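Local structure of rhamnose ABC transporter, periplasmic rhamnose-binding protein (Kribbella flavida, 4KVF) at residues Y44-L49 with Y72-P77; T54-G59 with N280-G285; D121-T126 with A294-Q299. The protein probably binds a sugar, perhaps rhamnose, as the periplasmic-type binding component of an ABC transporter. All blocks are in the same frame, centred on the assembly; numbering follows the deposited sequence.

Contact 1 of 3, residues Y44-L49 with Y72-P77; sequences YLPKQL and YKLVGP
Backbone bonds join Y44 to the neighbouring strand: its N donates to K73 O (2.8 Å) and its O accepts from V75 N. Y44 CD1 meets Y72 CE1 at 3.5 Å, the two rings oblique with their planes at 44°. Strands 41-45 and 71-74 thus pair in parallel, flanking helix 52-67 in the sequence as a beta-alpha-beta unit at one border of the six-stranded sheet, an arrangement in keeping with the periplasmic binding protein family. Beyond the strand ends the two chains stay together, since L49 N donates to P77 O at 3.0 Å. L49 then turns back over the other segment: with CG beside its own N (chi1 -74°), CD2 lies 3.6 Å from L74 CG, the two leucines running past each other in opposite directions, while CD1 sits against the G76 backbone. Replacing L49 with an alanine would probably open a gap beside L74 and G76, which lose the contacts of its CD2 and CD1. The backbone angles of G76 (phi 153°) would jam a CB against the preceding carbonyl O, and that CB would also crowd L49 CG. On the other side of the sheet, L45 CD1 packs 3.6 Å from G76 CA, and Y88 and I89 of helix 85-94 close over L45. Helix 52-67 lies against Y72 and L74 through V58, and Y44 OH bonds to G285 O.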
loop_
_atom_site.group_PDB
_atom_site.type_symbol
_atom_site.label_atom_id
_atom_site.label_comp_id
_atom_site.label_asym_id
_atom_site.label_seq_id
_atom_site.Cartn_x
_atom_site.Cartn_y
_atom_site.Cartn_z
ATOM N N TYR A 44 -14.367 -10.049 3.583
ATOM C CA TYR A 44 -13.415 -8.947 3.700
ATOM C C TYR A 44 -13.829 -7.987 4.810
ATOM O O TYR A 44 -14.994 -7.583 4.904
ATOM C CB TYR A 44 -13.327 -8.178 2.386
ATOM C CG TYR A 44 -12.500 -8.901 1.365
ATOM C CD1 TYR A 44 -12.997 -10.022 0.715
ATOM C CD2 TYR A 44 -11.210 -8.491 1.077
ATOM C CE1 TYR A 44 -12.232 -10.716 -0.207
ATOM C CE2 TYR A 44 -10.439 -9.178 0.162
ATOM C CZ TYR A 44 -10.956 -10.287 -0.478
ATOM O OH TYR A 44 -10.179 -10.958 -1.397
ATOM N N LEU A 45 -12.855 -7.626 5.641
ATOM C CA LEU A 45 -13.050 -6.677 6.742
ATOM C C LEU A 45 -11.959 -5.624 6.646
ATOM O O LEU A 45 -10.886 -5.759 7.265
ATOM C CB LEU A 45 -12.963 -7.392 8.102
ATOM C CG LEU A 45 -13.024 -6.557 9.395
ATOM C CD1 LEU A 45 -14.173 -5.565 9.367
ATOM C CD2 LEU A 45 -13.161 -7.491 10.597
ATOM N N PRO A 46 -12.230 -4.565 5.878
ATOM C CA PRO A 46 -11.276 -3.460 5.768
ATOM C C PRO A 46 -11.289 -2.616 7.042
ATOM O O PRO A 46 -12.087 -2.880 7.942
ATOM C CB PRO A 46 -11.815 -2.668 4.581
ATOM C CG PRO A 46 -13.308 -2.863 4.668
ATOM C CD PRO A 46 -13.505 -4.274 5.188
ATOM N N LYS A 47 -10.410 -1.622 7.121
ATOM C CA LYS A 47 -10.397 -0.718 8.269
ATOM C C LYS A 47 -11.675 0.116 8.359
ATOM O O LYS A 47 -12.233 0.288 9.442
ATOM C CB LYS A 47 -9.168 0.191 8.220
ATOM C CG LYS A 47 -7.866 -0.588 8.260
ATOM C CD LYS A 47 -6.682 0.316 8.538
ATOM C CE LYS A 47 -5.539 -0.482 9.129
ATOM N NZ LYS A 47 -4.310 0.352 9.257
ATOM N N GLN A 48 -12.126 0.636 7.220
ATOM C CA GLN A 48 -13.376 1.391 7.153
ATOM C C GLN A 48 -14.099 1.144 5.835
ATOM O O GLN A 48 -13.490 1.204 4.766
ATOM C CB GLN A 48 -13.126 2.895 7.320
ATOM C CG GLN A 48 -12.881 3.350 8.752
ATOM C CD GLN A 48 -13.143 4.839 8.954
ATOM O OE1 GLN A 48 -13.966 5.438 8.259
ATOM N NE2 GLN A 48 -12.441 5.441 9.912
ATOM N N LEU A 49 -15.397 0.864 5.916
ATOM C CA LEU A 49 -16.226 0.728 4.722
ATOM C C LEU A 49 -16.502 2.094 4.104
ATOM O O LEU A 49 -16.422 3.119 4.784
ATOM C CB LEU A 49 -17.558 0.050 5.061
ATOM C CG LEU A 49 -17.527 -1.452 5.336
ATOM C CD1 LEU A 49 -18.936 -2.021 5.534
ATOM C CD2 LEU A 49 -16.828 -2.130 4.187
ATOM N N TYR A 72 -18.519 -14.100 -2.024
ATOM C CA TYR A 72 -17.885 -12.897 -1.461
ATOM C C TYR A 72 -18.776 -12.201 -0.424
ATOM O O TYR A 72 -19.974 -12.041 -0.638
ATOM C CB TYR A 72 -17.541 -11.937 -2.602
ATOM C CG TYR A 72 -17.164 -10.524 -2.205
ATOM C CD1 TYR A 72 -15.861 -10.206 -1.849
ATOM C CD2 TYR A 72 -18.102 -9.498 -2.250
ATOM C CE1 TYR A 72 -15.507 -8.906 -1.515
ATOM C CE2 TYR A 72 -17.758 -8.197 -1.920
ATOM C CZ TYR A 72 -16.461 -7.909 -1.555
ATOM O OH TYR A 72 -16.130 -6.617 -1.225
ATOM N N LYS A 73 -18.185 -11.794 0.695
ATOM C CA LYS A 73 -18.897 -11.002 1.688
ATOM C C LYS A 73 -18.034 -9.817 2.134
ATOM O O LYS A 73 -16.815 -9.939 2.266
ATOM C CB LYS A 73 -19.279 -11.876 2.882
ATOM C CG LYS A 73 -19.874 -11.120 4.051
ATOM C CD LYS A 73 -20.418 -12.094 5.086
ATOM C CE LYS A 73 -21.936 -12.181 5.035
ATOM N NZ LYS A 73 -22.608 -11.130 5.860
ATOM N N LEU A 74 -18.675 -8.669 2.336
ATOM C CA LEU A 74 -17.999 -7.474 2.828
ATOM C C LEU A 74 -18.700 -7.032 4.101
ATOM O O LEU A 74 -19.922 -6.855 4.115
ATOM C CB LEU A 74 -18.071 -6.350 1.782
ATOM C CG LEU A 74 -17.452 -4.979 2.108
ATOM C CD1 LEU A 74 -15.935 -5.080 2.297
ATOM C CD2 LEU A 74 -17.781 -3.935 1.039
ATOM N N VAL A 75 -17.928 -6.872 5.175
ATOM C CA VAL A 75 -18.450 -6.329 6.426
ATOM C C VAL A 75 -17.477 -5.271 6.942
ATOM O O VAL A 75 -16.335 -5.200 6.492
ATOM C CB VAL A 75 -18.624 -7.419 7.525
ATOM C CG1 VAL A 75 -19.558 -8.553 7.055
ATOM C CG2 VAL A 75 -17.280 -7.972 7.948
ATOM N N GLY A 76 -17.925 -4.464 7.895
ATOM C CA GLY A 76 -17.034 -3.509 8.529
ATOM C C GLY A 76 -17.714 -2.274 9.084
ATOM O O GLY A 76 -18.868 -1.978 8.754
ATOM N N PRO A 77 -16.996 -1.546 9.950
ATOM C CA PRO A 77 -17.538 -0.345 10.593
ATOM C C PRO A 77 -17.591 0.768 9.565
ATOM O O PRO A 77 -16.844 0.711 8.593
ATOM C CB PRO A 77 -16.492 -0.030 11.669
ATOM C CG PRO A 77 -15.210 -0.504 11.066
ATOM C CD PRO A 77 -15.570 -1.758 10.271
#

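Contact 2 of 3, residues T54-G59 with N280-G285; sequences TDVEVG and NPADIG
V56 and A282 meet flank to flank where helix 52-67 runs beside the first turn of helix 281-296. V56 holds CG1 anti to its backbone N (chi1 178°), which brings that methyl 3.8 Å from A282 CB, while the A282 methyl also rests near V56 O. One residue further along the helix, E57 lays its aliphatic part on P281, with CB 3.9 Å from P281 CB and CG close to P281 O. The rest of the E57 chain is extended and crosses I284 obliquely, setting OE2 against the CD1 methyl of I284 at 3.5 Å. E57 and I284 both also pack on F127 of strand 123-127, and P281 and I284 on Y53. Both helices thus lie on the parallel sheet of this lobe, V58 reaching strand 71-74, and such a helix-flanked parallel sheet is in keeping with the periplasmic binding protein family.

The short helical segments approach to 6.3 Å between axes and cross at -39°, close enough for backbone to face backbone. Three CA-H...O contacts result: A282 CA to V56 O, E57 CA to P281 O, and G285 CA to E57 O, the last at 3.4 Å. G285 is needed for this approach, because a CB on it would clash with E57 O. At the start of the second helix N280 is the N-cap, its OD1 accepting A282 N at 3.1 Å from well above the amide's carbonyl plane.

No conventional hydrogen bond spans the two segments, so the helices are held by methyl packing and by weak CH donors facing carbonyl oxygens. The buried E57 carboxylate has apolar methyls on the I284 side and lies close to the like-charged D128 carboxylate, a pairing that could raise the proton affinity of one of the two acids.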
loop_
_atom_site.group_PDB
_atom_site.type_symbol
_atom_site.label_atom_id
_atom_site.label_comp_id
_atom_site.label_asym_id
_atom_site.label_seq_id
_atom_site.Cartn_x
_atom_site.Cartn_y
_atom_site.Cartn_z
ATOM N N THR A 54 -10.894 2.117 -0.347
ATOM C CA THR A 54 -11.302 0.820 0.193
ATOM C C THR A 54 -12.235 0.063 -0.759
ATOM O O THR A 54 -12.128 -1.158 -0.909
ATOM C CB THR A 54 -11.983 0.972 1.561
ATOM O OG1 THR A 54 -11.018 1.410 2.523
ATOM C CG2 THR A 54 -12.575 -0.353 2.007
ATOM N N ASP A 55 -13.139 0.793 -1.404
ATOM C CA ASP A 55 -14.050 0.201 -2.381
ATOM C C ASP A 55 -13.302 -0.495 -3.522
ATOM O O ASP A 55 -13.664 -1.605 -3.918
ATOM C CB ASP A 55 -15.008 1.253 -2.942
ATOM C CG ASP A 55 -16.086 1.656 -1.950
ATOM O OD1 ASP A 55 -16.162 1.047 -0.858
ATOM O OD2 ASP A 55 -16.867 2.575 -2.278
ATOM N N VAL A 56 -12.261 0.155 -4.040
ATOM C CA VAL A 56 -11.455 -0.419 -5.113
ATOM C C VAL A 56 -10.714 -1.641 -4.596
ATOM O O VAL A 56 -10.571 -2.646 -5.299
ATOM C CB VAL A 56 -10.431 0.596 -5.667
ATOM C CG1 VAL A 56 -9.566 -0.048 -6.747
ATOM C CG2 VAL A 56 -11.139 1.831 -6.210
ATOM N N GLU A 57 -10.267 -1.544 -3.348
ATOM C CA GLU A 57 -9.498 -2.596 -2.690
ATOM C C GLU A 57 -10.302 -3.880 -2.533
ATOM O O GLU A 57 -9.903 -4.938 -3.022
ATOM C CB GLU A 57 -9.039 -2.096 -1.322
ATOM C CG GLU A 57 -8.153 -3.036 -0.548
ATOM C CD GLU A 57 -7.394 -2.298 0.544
ATOM O OE1 GLU A 57 -8.045 -1.730 1.452
ATOM O OE2 GLU A 57 -6.148 -2.267 0.480
ATOM N N VAL A 58 -11.441 -3.799 -1.854
ATOM C CA VAL A 58 -12.244 -5.000 -1.650
ATOM C C VAL A 58 -12.921 -5.453 -2.942
ATOM O O VAL A 58 -13.281 -6.627 -3.082
ATOM C CB VAL A 58 -13.281 -4.831 -0.520
ATOM C CG1 VAL A 58 -12.564 -4.639 0.807
ATOM C CG2 VAL A 58 -14.240 -3.674 -0.824
ATOM N N GLY A 59 -13.083 -4.519 -3.876
ATOM C CA GLY A 59 -13.673 -4.804 -5.172
ATOM C C GLY A 59 -12.804 -5.757 -5.968
ATOM O O GLY A 59 -13.295 -6.542 -6.781
ATOM N N ASN A 280 -1.775 -0.647 -6.650
ATOM C CA ASN A 280 -3.155 -0.813 -7.095
ATOM C C ASN A 280 -3.926 -1.559 -6.014
ATOM O O ASN A 280 -3.724 -2.759 -5.824
ATOM C CB ASN A 280 -3.210 -1.561 -8.433
ATOM C CG ASN A 280 -4.626 -1.752 -8.941
ATOM O OD1 ASN A 280 -5.600 -1.319 -8.309
ATOM N ND2 ASN A 280 -4.751 -2.381 -10.109
ATOM N N PRO A 281 -4.807 -0.848 -5.286
ATOM C CA PRO A 281 -5.455 -1.478 -4.132
ATOM C C PRO A 281 -6.288 -2.669 -4.550
ATOM O O PRO A 281 -6.437 -3.599 -3.764
ATOM C CB PRO A 281 -6.378 -0.372 -3.593
ATOM C CG PRO A 281 -5.817 0.892 -4.144
ATOM C CD PRO A 281 -5.275 0.530 -5.491
ATOM N N ALA A 282 -6.838 -2.634 -5.761
ATOM C CA ALA A 282 -7.628 -3.761 -6.246
ATOM C C ALA A 282 -6.800 -5.043 -6.262
ATOM O O ALA A 282 -7.306 -6.132 -5.978
ATOM C CB ALA A 282 -8.219 -3.468 -7.630
ATOM N N ASP A 283 -5.516 -4.920 -6.580
ATOM C CA ASP A 283 -4.654 -6.100 -6.616
ATOM C C ASP A 283 -4.406 -6.657 -5.224
ATOM O O ASP A 283 -4.136 -7.848 -5.068
ATOM C CB ASP A 283 -3.307 -5.799 -7.289
ATOM C CG ASP A 283 -3.436 -5.537 -8.777
ATOM O OD1 ASP A 283 -4.445 -5.959 -9.386
ATOM O OD2 ASP A 283 -2.509 -4.918 -9.351
ATOM N N ILE A 284 -4.460 -5.794 -4.211
ATOM C CA ILE A 284 -4.291 -6.263 -2.837
ATOM C C ILE A 284 -5.436 -7.217 -2.465
ATOM O O ILE A 284 -5.212 -8.318 -1.955
ATOM C CB ILE A 284 -4.263 -5.086 -1.836
ATOM C CG1 ILE A 284 -3.154 -4.094 -2.202
ATOM C CG2 ILE A 284 -4.048 -5.600 -0.410
ATOM C CD1 ILE A 284 -3.186 -2.841 -1.340
ATOM N N GLY A 285 -6.663 -6.797 -2.741
ATOM C CA GLY A 285 -7.823 -7.611 -2.432
ATOM C C GLY A 285 -7.867 -8.866 -3.278
ATOM O O GLY A 285 -8.246 -9.943 -2.815
#

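Contact 3 of 3, residues D121-T126 with A294-Q299; sequences DIKVVT and ALKSGQ
K296 reaches from the last turn of helix 281-296 to D121, which ends the preceding helix 111-119 as the C-prime residue of a Schellman motif just before strand 123-127 enters the parallel sheet. The K296 ammonium is gripped twice: NZ donates to D121 OD2 at 2.6 Å in a salt bridge, reaching it from above the carboxylate plane, and to the backbone D121 O at 2.7 Å. A bend in the lysine chain at chi2 (61°) turns its end toward these oxygens. The other carboxylate oxygen, D121 OD1, has a weak, long salt bridge with K123 NZ at 3.5 Å, so one acid is shared by two lysines in a small network. Its negative charge probably offsets theirs, their NZ atoms being 6.0 Å apart.

Two carbonyls of the last turn are satisfied within the helix end: G298, with positive phi, closes a second Schellman motif in which Q299 N donates to A294 O and G298 N to L295 O. K296 O instead accepts from the distant K37 NZ. Beneath these charges K123 CG lies 3.7 Å from L295 CB, and deeper still V125 CG2 meets L295 CD1 at 3.9 Å.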
loop_
_atom_site.group_PDB
_atom_site.type_symbol
_atom_site.label_atom_id
_atom_site.label_comp_id
_atom_site.label_asym_id
_atom_site.label_seq_id
_atom_site.Cartn_x
_atom_site.Cartn_y
_atom_site.Cartn_z
ATOM N N ASP A 121 -10.713 -23.777 11.747
ATOM C CA ASP A 121 -10.193 -24.067 10.398
ATOM C C ASP A 121 -10.526 -22.981 9.381
ATOM O O ASP A 121 -10.504 -23.205 8.166
ATOM C CB ASP A 121 -10.618 -25.455 9.888
ATOM C CG ASP A 121 -9.726 -25.962 8.753
ATOM O OD1 ASP A 121 -8.487 -25.831 8.856
ATOM O OD2 ASP A 121 -10.267 -26.470 7.746
ATOM N N ILE A 122 -10.811 -21.786 9.883
ATOM C CA ILE A 122 -10.970 -20.641 9.016
ATOM C C ILE A 122 -9.569 -20.094 8.757
ATOM O O ILE A 122 -8.796 -19.922 9.694
ATOM C CB ILE A 122 -11.821 -19.547 9.699
ATOM C CG1 ILE A 122 -13.213 -20.081 10.010
ATOM C CG2 ILE A 122 -11.916 -18.308 8.807
ATOM C CD1 ILE A 122 -14.106 -19.105 10.787
ATOM N N LYS A 123 -9.229 -19.844 7.496
ATOM C CA LYS A 123 -7.936 -19.221 7.193
ATOM C C LYS A 123 -7.993 -17.706 7.324
ATOM O O LYS A 123 -8.957 -17.060 6.908
ATOM C CB LYS A 123 -7.444 -19.637 5.798
ATOM C CG LYS A 123 -7.350 -21.150 5.610
ATOM C CD LYS A 123 -6.422 -21.797 6.634
ATOM C CE LYS A 123 -6.692 -23.285 6.751
ATOM N NZ LYS A 123 -5.783 -23.929 7.739
ATOM N N VAL A 124 -6.944 -17.132 7.901
ATOM C CA VAL A 124 -6.918 -15.702 8.150
ATOM C C VAL A 124 -5.773 -15.050 7.385
ATOM O O VAL A 124 -4.612 -15.396 7.568
ATOM C CB VAL A 124 -6.773 -15.402 9.653
ATOM C CG1 VAL A 124 -6.574 -13.913 9.881
ATOM C CG2 VAL A 124 -8.000 -15.894 10.405
ATOM N N VAL A 125 -6.134 -14.132 6.503
ATOM C CA VAL A 125 -5.177 -13.373 5.716
ATOM C C VAL A 125 -5.331 -11.890 6.057
ATOM O O VAL A 125 -6.389 -11.282 5.856
ATOM C CB VAL A 125 -5.449 -13.558 4.215
ATOM C CG1 VAL A 125 -4.521 -12.679 3.394
ATOM C CG2 VAL A 125 -5.288 -15.020 3.833
ATOM N N THR A 126 -4.278 -11.296 6.587
ATOM C CA THR A 126 -4.325 -9.874 6.835
ATOM C C THR A 126 -3.897 -9.123 5.577
ATOM O O THR A 126 -3.268 -9.690 4.680
ATOM C CB THR A 126 -3.421 -9.489 8.009
ATOM O OG1 THR A 126 -2.142 -10.100 7.818
ATOM C CG2 THR A 126 -4.003 -10.018 9.310
ATOM N N ALA A 294 -5.762 -20.567 -1.513
ATOM C CA ALA A 294 -4.653 -21.508 -1.550
ATOM C C ALA A 294 -4.458 -22.128 -0.190
ATOM O O ALA A 294 -4.198 -23.318 -0.088
ATOM C CB ALA A 294 -3.356 -20.829 -2.006
ATOM N N LEU A 295 -4.589 -21.317 0.858
ATOM C CA LEU A 295 -4.461 -21.835 2.226
ATOM C C LEU A 295 -5.561 -22.851 2.541
ATOM O O LEU A 295 -5.296 -23.943 3.054
ATOM C CB LEU A 295 -4.503 -20.685 3.238
ATOM C CG LEU A 295 -3.212 -19.860 3.289
ATOM C CD1 LEU A 295 -3.495 -18.513 3.912
ATOM C CD2 LEU A 295 -2.148 -20.598 4.095
ATOM N N LYS A 296 -6.793 -22.479 2.229
ATOM C CA LYS A 296 -7.956 -23.324 2.537
ATOM C C LYS A 296 -7.979 -24.607 1.715
ATOM O O LYS A 296 -8.497 -25.633 2.164
ATOM C CB LYS A 296 -9.255 -22.530 2.342
ATOM C CG LYS A 296 -10.520 -23.226 2.833
ATOM C CD LYS A 296 -10.464 -23.496 4.329
ATOM C CE LYS A 296 -11.712 -24.234 4.800
ATOM N NZ LYS A 296 -11.548 -24.758 6.185
ATOM N N SER A 297 -7.406 -24.552 0.518
ATOM C CA SER A 297 -7.353 -25.714 -0.370
ATOM C C SER A 297 -6.145 -26.609 -0.105
ATOM O O SER A 297 -5.981 -27.656 -0.738
ATOM C CB SER A 297 -7.360 -25.251 -1.831
ATOM O OG SER A 297 -8.423 -24.327 -2.043
ATOM N N GLY A 298 -5.296 -26.204 0.827
ATOM C CA GLY A 298 -4.130 -26.995 1.172
ATOM C C GLY A 298 -2.917 -26.834 0.269
ATOM O O GLY A 298 -1.959 -27.596 0.386
ATOM N N GLN A 299 -2.937 -25.852 -0.631
ATOM C CA GLN A 299 -1.800 -25.640 -1.532
ATOM C C GLN A 299 -0.580 -25.031 -0.832
ATOM O O GLN A 299 0.569 -25.298 -1.208
ATOM C CB GLN A 299 -2.196 -24.738 -2.699
ATOM C CG GLN A 299 -3.208 -25.323 -3.646
ATOM C CD GLN A 299 -3.534 -24.372 -4.778
ATOM O OE1 GLN A 299 -3.256 -23.173 -4.693
ATOM N NE2 GLN A 299 -4.113 -24.902 -5.852
#

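Contacts 1 and 3 both reach the six-stranded parallel sheet, the first through its border strand 71-74 and the neighbouring strand 41-45, the third through strand 123-127 farther in. All three are partly buried; contact 2 is the most central and has no exposed residue among those that touch, whereas contacts 1 and 3 each include one, Q48 and D121. Contact 2 shares helix 281-296 with contact 3 and touches contact 1 directly; contact 3 stays about 7 Å from either at the nearest atoms. Their chemistry differs accordingly: backbone bonds between strands in the first, close glycine-assisted helix packing in the second, and a salt-bridge network over apolar side chains in the third, the most peripheral.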